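Local coordinates for protein DnaJ homolog subfamily C member 3 (Mus musculus, PDB 3IEG) that binds misfolded proteins through its TPR domain and acts as an Hsp70 co-chaperone and kinase inhibitor in the unfolded protein response of the endoplasmic reticulum, at residues Y322-Q333 / I342-L353. Sequence-based numbering, arbitrary orientation.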
loop_
_atom_site.group_PDB
_atom_site.type_symbol
_atom_site.label_atom_id
_atom_site.label_comp_id
_atom_site.label_asym_id
_atom_site.label_seq_id
_atom_site.Cartn_x
_atom_site.Cartn_y
_atom_site.Cartn_z
ATOM N N TYR A 322 -23.308 39.838 -11.139
ATOM C CA TYR A 322 -24.132 38.959 -10.320
ATOM C C TYR A 322 -24.589 37.688 -11.045
ATOM O O TYR A 322 -24.600 36.605 -10.456
ATOM C CB TYR A 322 -25.327 39.740 -9.759
ATOM C CG TYR A 322 -24.936 40.973 -8.950
ATOM C CD1 TYR A 322 -25.185 42.260 -9.431
ATOM C CD2 TYR A 322 -24.312 40.847 -7.705
ATOM C CE1 TYR A 322 -24.820 43.393 -8.686
ATOM C CE2 TYR A 322 -23.940 41.967 -6.955
ATOM C CZ TYR A 322 -24.196 43.237 -7.446
ATOM O OH TYR A 322 -23.828 44.337 -6.695
ATOM N N ASP A 323 -24.946 37.833 -12.323
ATOM C CA ASP A 323 -25.395 36.720 -13.168
ATOM C C ASP A 323 -24.367 35.590 -13.256
ATOM O O ASP A 323 -24.718 34.411 -13.177
ATOM C CB ASP A 323 -25.749 37.220 -14.579
ATOM C CG ASP A 323 -27.156 37.816 -14.667
ATOM O OD1 ASP A 323 -27.606 38.500 -13.718
ATOM O OD2 ASP A 323 -27.816 37.601 -15.709
ATOM N N GLU A 324 -23.101 35.969 -13.423
ATOM C CA GLU A 324 -21.995 35.019 -13.527
ATOM C C GLU A 324 -21.670 34.391 -12.176
ATOM O O GLU A 324 -21.265 33.229 -12.104
ATOM C CB GLU A 324 -20.752 35.704 -14.093
ATOM C CG GLU A 324 -20.792 35.965 -15.596
ATOM C CD GLU A 324 -21.353 37.338 -15.961
ATOM O OE1 GLU A 324 -22.017 37.987 -15.117
ATOM O OE2 GLU A 324 -21.128 37.768 -17.113
ATOM N N ALA A 325 -21.855 35.169 -11.111
ATOM C CA ALA A 325 -21.600 34.699 -9.758
ATOM C C ALA A 325 -22.576 33.597 -9.380
ATOM O O ALA A 325 -22.149 32.560 -8.877
ATOM C CB ALA A 325 -21.661 35.843 -8.761
ATOM N N ILE A 326 -23.872 33.803 -9.637
ATOM C CA ILE A 326 -24.877 32.791 -9.292
ATOM C C ILE A 326 -24.716 31.536 -10.150
ATOM O O ILE A 326 -24.840 30.418 -9.654
ATOM C CB ILE A 326 -26.369 33.319 -9.301
ATOM C CG1 ILE A 326 -26.985 33.339 -10.714
ATOM C CG2 ILE A 326 -26.510 34.651 -8.524
ATOM C CD1 ILE A 326 -27.368 34.725 -11.264
ATOM N N GLN A 327 -24.404 31.732 -11.426
ATOM C CA GLN A 327 -24.210 30.638 -12.360
ATOM C C GLN A 327 -23.073 29.717 -11.913
ATOM O O GLN A 327 -23.158 28.497 -12.079
ATOM C CB GLN A 327 -23.936 31.190 -13.751
ATOM C CG GLN A 327 -23.954 30.148 -14.843
ATOM C CD GLN A 327 -23.337 30.662 -16.124
ATOM O OE1 GLN A 327 -22.382 30.078 -16.643
ATOM N NE2 GLN A 327 -23.865 31.774 -16.634
ATOM N N ASP A 328 -22.021 30.304 -11.343
ATOM C CA ASP A 328 -20.908 29.532 -10.787
ATOM C C ASP A 328 -21.259 28.824 -9.471
ATOM O O ASP A 328 -20.802 27.707 -9.245
ATOM C CB ASP A 328 -19.641 30.393 -10.641
ATOM C CG ASP A 328 -18.735 30.340 -11.879
ATOM O OD1 ASP A 328 -18.997 29.550 -12.810
ATOM O OD2 ASP A 328 -17.739 31.088 -11.916
ATOM N N TYR A 329 -22.066 29.453 -8.614
ATOM C CA TYR A 329 -22.538 28.794 -7.381
ATOM C C TYR A 329 -23.453 27.607 -7.696
ATOM O O TYR A 329 -23.347 26.553 -7.071
ATOM C CB TYR A 329 -23.249 29.768 -6.422
ATOM C CG TYR A 329 -22.340 30.528 -5.469
ATOM C CD1 TYR A 329 -22.273 31.919 -5.504
ATOM C CD2 TYR A 329 -21.557 29.863 -4.526
ATOM C CE1 TYR A 329 -21.442 32.628 -4.631
ATOM C CE2 TYR A 329 -20.716 30.567 -3.649
ATOM C CZ TYR A 329 -20.666 31.947 -3.710
ATOM O OH TYR A 329 -19.849 32.655 -2.860
ATOM N N GLU A 330 -24.337 27.785 -8.674
ATOM C CA GLU A 330 -25.241 26.725 -9.115
ATOM C C GLU A 330 -24.508 25.488 -9.639
ATOM O O GLU A 330 -24.919 24.359 -9.368
ATOM C CB GLU A 330 -26.229 27.260 -10.160
ATOM C CG GLU A 330 -27.467 27.914 -9.543
ATOM C CD GLU A 330 -28.146 28.922 -10.460
ATOM O OE1 GLU A 330 -27.744 29.044 -11.640
ATOM O OE2 GLU A 330 -29.093 29.595 -9.994
ATOM N N ALA A 331 -23.427 25.711 -10.382
ATOM C CA ALA A 331 -22.577 24.628 -10.873
ATOM C C ALA A 331 -21.905 23.875 -9.718
ATOM O O ALA A 331 -21.805 22.645 -9.744
ATOM C CB ALA A 331 -21.532 25.168 -11.852
ATOM N N ALA A 332 -21.457 24.620 -8.707
ATOM C CA ALA A 332 -20.832 24.032 -7.534
ATOM C C ALA A 332 -21.852 23.258 -6.713
ATOM O O ALA A 332 -21.563 22.157 -6.244
ATOM C CB ALA A 332 -20.171 25.102 -6.692
ATOM N N GLN A 333 -23.047 23.832 -6.561
ATOM C CA GLN A 333 -24.113 23.238 -5.750
ATOM C C GLN A 333 -24.646 21.951 -6.372
ATOM O O GLN A 333 -25.130 21.068 -5.662
ATOM C CB GLN A 333 -25.263 24.232 -5.561
ATOM C CG GLN A 333 -26.221 23.884 -4.416
ATOM C CD GLN A 333 -27.449 24.796 -4.349
ATOM O OE1 GLN A 333 -28.012 25.192 -5.376
ATOM N NE2 GLN A 333 -27.874 25.117 -3.134
ATOM N N ILE A 342 -21.948 26.654 0.177
ATOM C CA ILE A 342 -22.404 27.052 -1.151
ATOM C C ILE A 342 -23.720 27.825 -1.049
ATOM O O ILE A 342 -23.826 28.941 -1.554
ATOM C CB ILE A 342 -22.552 25.851 -2.103
ATOM C CG1 ILE A 342 -21.182 25.227 -2.387
ATOM C CG2 ILE A 342 -23.208 26.285 -3.400
ATOM C CD1 ILE A 342 -21.226 23.945 -3.198
ATOM N N ARG A 343 -24.702 27.236 -0.367
ATOM C CA ARG A 343 -26.003 27.873 -0.159
ATOM C C ARG A 343 -25.882 29.311 0.324
ATOM O O ARG A 343 -26.500 30.206 -0.246
ATOM C CB ARG A 343 -26.866 27.081 0.828
ATOM C CG ARG A 343 -27.563 25.861 0.239
ATOM C CD ARG A 343 -28.741 25.416 1.109
ATOM N NE ARG A 343 -28.408 25.384 2.537
ATOM C CZ ARG A 343 -27.848 24.350 3.165
ATOM N NH1 ARG A 343 -27.545 23.236 2.501
ATOM N NH2 ARG A 343 -27.588 24.428 4.467
ATOM N N GLU A 344 -25.093 29.526 1.376
ATOM C CA GLU A 344 -24.943 30.856 1.979
ATOM C C GLU A 344 -24.536 31.913 0.942
ATOM O O GLU A 344 -25.111 33.008 0.895
ATOM C CB GLU A 344 -23.935 30.829 3.144
ATOM C CG GLU A 344 -24.517 30.407 4.514
ATOM C CD GLU A 344 -23.485 30.467 5.652
ATOM O OE1 GLU A 344 -22.434 29.790 5.545
ATOM O OE2 GLU A 344 -23.730 31.183 6.654
ATOM N N GLY A 345 -23.556 31.559 0.112
ATOM C CA GLY A 345 -23.013 32.451 -0.904
ATOM C C GLY A 345 -23.979 32.686 -2.039
ATOM O O GLY A 345 -24.141 33.817 -2.487
ATOM N N LEU A 346 -24.623 31.619 -2.506
ATOM C CA LEU A 346 -25.618 31.731 -3.564
ATOM C C LEU A 346 -26.735 32.670 -3.131
ATOM O O LEU A 346 -27.113 33.578 -3.867
ATOM C CB LEU A 346 -26.163 30.355 -3.963
ATOM C CG LEU A 346 -27.371 30.325 -4.914
ATOM C CD1 LEU A 346 -27.166 29.358 -6.066
ATOM C CD2 LEU A 346 -28.669 30.005 -4.165
ATOM N N GLU A 347 -27.236 32.460 -1.920
ATOM C CA GLU A 347 -28.296 33.292 -1.373
ATOM C C GLU A 347 -27.812 34.719 -1.101
ATOM O O GLU A 347 -28.602 35.664 -1.152
ATOM C CB GLU A 347 -28.920 32.637 -0.132
ATOM C CG GLU A 347 -29.728 31.370 -0.476
ATOM C CD GLU A 347 -30.165 30.547 0.736
ATOM O OE1 GLU A 347 -30.182 31.072 1.872
ATOM O OE2 GLU A 347 -30.507 29.360 0.543
ATOM N N LYS A 348 -26.515 34.873 -0.837
ATOM C CA LYS A 348 -25.923 36.203 -0.698
ATOM C C LYS A 348 -25.863 36.914 -2.051
ATOM O O LYS A 348 -26.287 38.063 -2.173
ATOM C CB LYS A 348 -24.529 36.137 -0.075
ATOM C CG LYS A 348 -24.034 37.487 0.384
ATOM C CD LYS A 348 -22.540 37.530 0.528
ATOM C CE LYS A 348 -22.092 38.969 0.729
ATOM N NZ LYS A 348 -20.660 39.088 1.138
ATOM N N ALA A 349 -25.340 36.217 -3.057
ATOM C CA ALA A 349 -25.249 36.733 -4.420
ATOM C C ALA A 349 -26.609 37.205 -4.925
ATOM O O ALA A 349 -26.700 38.194 -5.648
ATOM C CB ALA A 349 -24.675 35.672 -5.351
ATOM N N GLN A 350 -27.654 36.486 -4.520
ATOM C CA GLN A 350 -29.025 36.796 -4.877
ATOM C C GLN A 350 -29.540 38.051 -4.179
ATOM O O GLN A 350 -30.288 38.820 -4.776
ATOM C CB GLN A 350 -29.928 35.608 -4.572
ATOM C CG GLN A 350 -29.824 34.474 -5.581
ATOM C CD GLN A 350 -30.449 33.176 -5.078
ATOM O OE1 GLN A 350 -30.906 33.089 -3.931
ATOM N NE2 GLN A 350 -30.470 32.158 -5.935
ATOM N N ARG A 351 -29.146 38.253 -2.920
ATOM C CA ARG A 351 -29.509 39.469 -2.174
ATOM C C ARG A 351 -28.838 40.707 -2.765
ATOM O O ARG A 351 -29.476 41.749 -2.930
ATOM C CB ARG A 351 -29.170 39.338 -0.683
ATOM C CG ARG A 351 -30.298 38.761 0.170
ATOM C CD ARG A 351 -29.908 38.620 1.658
ATOM N NE ARG A 351 -29.236 37.347 1.953
ATOM C CZ ARG A 351 -27.932 37.206 2.209
ATOM N NH1 ARG A 351 -27.117 38.260 2.225
ATOM N NH2 ARG A 351 -27.439 35.997 2.456
ATOM N N LEU A 352 -27.553 40.578 -3.090
ATOM C CA LEU A 352 -26.804 41.658 -3.715
ATOM C C LEU A 352 -27.391 42.037 -5.071
ATOM O O LEU A 352 -27.540 43.222 -5.370
ATOM C CB LEU A 352 -25.327 41.292 -3.849
ATOM C CG LEU A 352 -24.477 41.302 -2.580
ATOM C CD1 LEU A 352 -23.228 40.472 -2.811
ATOM C CD2 LEU A 352 -24.116 42.712 -2.159
ATOM N N LEU A 353 -27.730 41.023 -5.867
ATOM C CA LEU A 353 -28.385 41.201 -7.162
ATOM C C LEU A 353 -29.674 42.010 -7.021
ATOM O O LEU A 353 -29.852 43.012 -7.722
ATOM C CB LEU A 353 -28.658 39.833 -7.800
ATOM C CG LEU A 353 -29.177 39.602 -9.234
ATOM C CD1 LEU A 353 -30.674 39.259 -9.235
ATOM C CD2 LEU A 353 -28.829 40.731 -10.249
#
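Tyr-329 lays one face of its ring on the backbone of helix 342-353, with Leu-346 N 3.7 Å above the ring plane over its centre and Gly-345 C offset toward the rim. Gly-345 CA makes an off-centre CH-pi contact, 4.2 Å from the ring centroid of Tyr-329. Gly-345 has no side chain, which probably helps the phenol to lie close to the main chain. At the root of the ring, Tyr-329 CB meets Leu-346 CB at 3.9 Å. Two turns toward the N-terminus of helix 322-333, Tyr-322 does much the same: Leu-353 CA sits over its face, 17° off the normal, while Leu-352 CB touches Tyr-322 CE2 at 3.5 Å. Leu-353 CD2 packs against CB of Tyr-322. The two helices run antiparallel at 161°, their axes 9.3 Å apart: the second helix of TPR 9 set against the C-terminal helix that follows the repeat, in the antiparallel helix packing of TPR arrays. Across the middle, Ile-326 points CG2 at Ala-349 CB, 3.8 Å away. A serine in place of Tyr-329 would probably leave the Gly-345 and Leu-346 backbone without its aromatic cover and open a gap toward Ala-313 of helix 306-318, which the tyrosine also touches. Toward the C-terminal end of helix 322-333, Ile-342 divides its branches. Ile-342 CG2, anti to the backbone N, reaches Gln-333 CB at 3.6 Å, whereas CD1 of Ile-342 rests on Ala-332. The extended Gln-333 chain then carries its amide to the aliphatic part of Arg-343, whose NH1 is hydrogen-bonded to Asn-338 O, in the link between the two helices.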